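Local coordinates for protein PmoF1 (Methylocystis sp. ATCC 49242, PDB 6P1E) that binds copper through its PCuAC domain and probably serves as a periplasmic copper chaperone in a methane-oxidizing bacterium, at residues B[4-8]-B[9-13]. Numbering follows the deposited sequence.
Sequences EYDVG and KLKVE
Asp6 and Lys11 both swing CG to the side of their own backbone N (chi1 -57° and -61°); as a facing, non-hydrogen-bonded antiparallel pair they leave the same face of the sheet, and the matching torsions, with Lys11 extended beyond CG, keep the two side chains alongside each other. Contact is made by the carboxylate with the aliphatic part of the lysine: Asp6 OD1 lies 3.2 Å from Lys11 CG and also close to CD and CE. At 4.5 Å from Asp6 OD1, Lys11 NZ is too distant for a salt bridge, so any attraction is probably diffuse. On the same face, Glu4 OE1 and Glu13 OE2 come within 4.4 Å, like charges whose repulsion may be eased by Lys11 and by the copper(II) ion beside Glu13, a residue of the metal site together with His34.

The backbone evidence identifies a beta hairpin with a two-residue turn: a type II' turn from Val7 to Leu10 joins antiparallel strands 4-7 and 10-18, and Gly8, the first of the two central residues, takes the positive phi (54°). Tyr5 and Val12 form a hydrogen-bonded pair, with the nearly linear Val12 N to Tyr5 O bond at 2.7 Å. Val7 and Leu10 form the second hydrogen-bonded pair, next to the turn. A water donates to both Gly8 O and Leu10 O, bridging the turn to the strand after it.

Opposite the charged face, Val7 CG1 meets Leu10 CB at 4.1 Å, and Tyr5 CB faces Val12 CB. Val12 O lies at the edge of the Tyr5 ring, near its plane, while Tyr5 OH reaches the backbone N of Asp116 in a hydrogen bond. Phe107 packs against Val7, Leu10 and Val12, joining this apolar side of the hairpin to strand 100-107.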
loop_
_atom_site.group_PDB
_atom_site.type_symbol
_atom_site.label_atom_id
_atom_site.label_comp_id
_atom_site.label_asym_id
_atom_site.label_seq_id
_atom_site.Cartn_x
_atom_site.Cartn_y
_atom_site.Cartn_z
ATOM N N GLU B 4 4.049 8.366 -7.812
ATOM C CA GLU B 4 4.431 7.287 -8.715
ATOM C C GLU B 4 5.650 7.689 -9.533
ATOM O O GLU B 4 5.805 8.851 -9.913
ATOM C CB GLU B 4 3.278 6.885 -9.637
ATOM C CG GLU B 4 2.779 7.963 -10.581
ATOM C CD GLU B 4 1.641 7.465 -11.459
ATOM O OE1 GLU B 4 1.627 6.258 -11.786
ATOM O OE2 GLU B 4 0.761 8.275 -11.815
ATOM N N TYR B 5 6.521 6.716 -9.773
ATOM C CA TYR B 5 7.775 6.936 -10.481
ATOM C C TYR B 5 7.913 5.935 -11.616
ATOM O O TYR B 5 7.741 4.734 -11.423
ATOM C CB TYR B 5 8.952 6.829 -9.513
ATOM C CG TYR B 5 8.845 7.802 -8.366
ATOM C CD1 TYR B 5 9.435 9.055 -8.439
ATOM C CD2 TYR B 5 8.141 7.474 -7.215
ATOM C CE1 TYR B 5 9.332 9.953 -7.395
ATOM C CE2 TYR B 5 8.031 8.365 -6.167
ATOM C CZ TYR B 5 8.631 9.603 -6.261
ATOM O OH TYR B 5 8.527 10.497 -5.220
ATOM N N ASP B 6 8.242 6.445 -12.797
ATOM C CA ASP B 6 8.420 5.608 -13.975
ATOM C C ASP B 6 9.900 5.418 -14.243
ATOM O O ASP B 6 10.681 6.364 -14.140
ATOM C CB ASP B 6 7.755 6.237 -15.201
ATOM C CG ASP B 6 6.276 6.505 -14.996
ATOM O OD1 ASP B 6 5.533 5.556 -14.679
ATOM O OD2 ASP B 6 5.858 7.671 -15.150
ATOM N N VAL B 7 10.290 4.185 -14.547
ATOM C CA VAL B 7 11.633 3.915 -15.051
ATOM C C VAL B 7 11.548 2.783 -16.074
ATOM O O VAL B 7 11.039 1.698 -15.784
ATOM C CB VAL B 7 12.618 3.573 -13.902
ATOM C CG1 VAL B 7 12.158 2.349 -13.108
ATOM C CG2 VAL B 7 14.030 3.381 -14.444
ATOM N N GLY B 8 12.030 3.050 -17.283
ATOM C CA GLY B 8 11.803 2.142 -18.391
ATOM C C GLY B 8 10.313 1.885 -18.523
ATOM O O GLY B 8 9.515 2.825 -18.533
ATOM N N LYS B 9 9.937 0.613 -18.599
ATOM C CA LYS B 9 8.529 0.229 -18.673
ATOM C C LYS B 9 8.006 -0.228 -17.315
ATOM O O LYS B 9 6.951 -0.858 -17.228
ATOM C CB LYS B 9 8.330 -0.868 -19.718
ATOM C CG LYS B 9 8.634 -0.404 -21.131
ATOM C CD LYS B 9 8.222 -1.434 -22.164
ATOM C CE LYS B 9 8.567 -0.975 -23.572
ATOM N NZ LYS B 9 7.956 0.343 -23.906
ATOM N N LEU B 10 8.756 0.083 -16.262
ATOM C CA LEU B 10 8.317 -0.176 -14.895
ATOM C C LEU B 10 7.638 1.051 -14.305
ATOM O O LEU B 10 7.966 2.186 -14.652
ATOM C CB LEU B 10 9.492 -0.576 -13.995
ATOM C CG LEU B 10 10.436 -1.666 -14.503
ATOM C CD1 LEU B 10 11.523 -1.933 -13.469
ATOM C CD2 LEU B 10 9.671 -2.935 -14.821
ATOM N N LYS B 11 6.693 0.814 -13.405
ATOM C CA LYS B 11 6.091 1.888 -12.629
ATOM C C LYS B 11 6.174 1.516 -11.164
ATOM O O LYS B 11 5.738 0.435 -10.767
ATOM C CB LYS B 11 4.639 2.136 -13.038
ATOM C CG LYS B 11 4.461 2.556 -14.487
ATOM C CD LYS B 11 3.128 3.256 -14.697
ATOM C CE LYS B 11 2.937 3.662 -16.150
ATOM N NZ LYS B 11 1.582 4.222 -16.415
ATOM N N VAL B 12 6.740 2.416 -10.369
ATOM C CA VAL B 12 6.801 2.239 -8.928
ATOM C C VAL B 12 5.734 3.141 -8.342
ATOM O O VAL B 12 5.843 4.366 -8.400
ATOM C CB VAL B 12 8.185 2.600 -8.360
ATOM C CG1 VAL B 12 8.208 2.442 -6.844
ATOM C CG2 VAL B 12 9.262 1.741 -9.009
ATOM N N GLU B 13 4.720 2.530 -7.743
ATOM C CA GLU B 13 3.550 3.268 -7.308
ATOM C C GLU B 13 3.473 3.316 -5.791
ATOM O O GLU B 13 3.681 2.322 -5.097
ATOM C CB GLU B 13 2.284 2.646 -7.909
ATOM C CG GLU B 13 2.293 2.673 -9.435
ATOM C CD GLU B 13 1.024 2.125 -10.063
ATOM O OE1 GLU B 13 0.061 1.852 -9.325
ATOM O OE2 GLU B 13 0.991 1.968 -11.303
HETATM O O HOH W 1 7.168 3.178 -17.043
#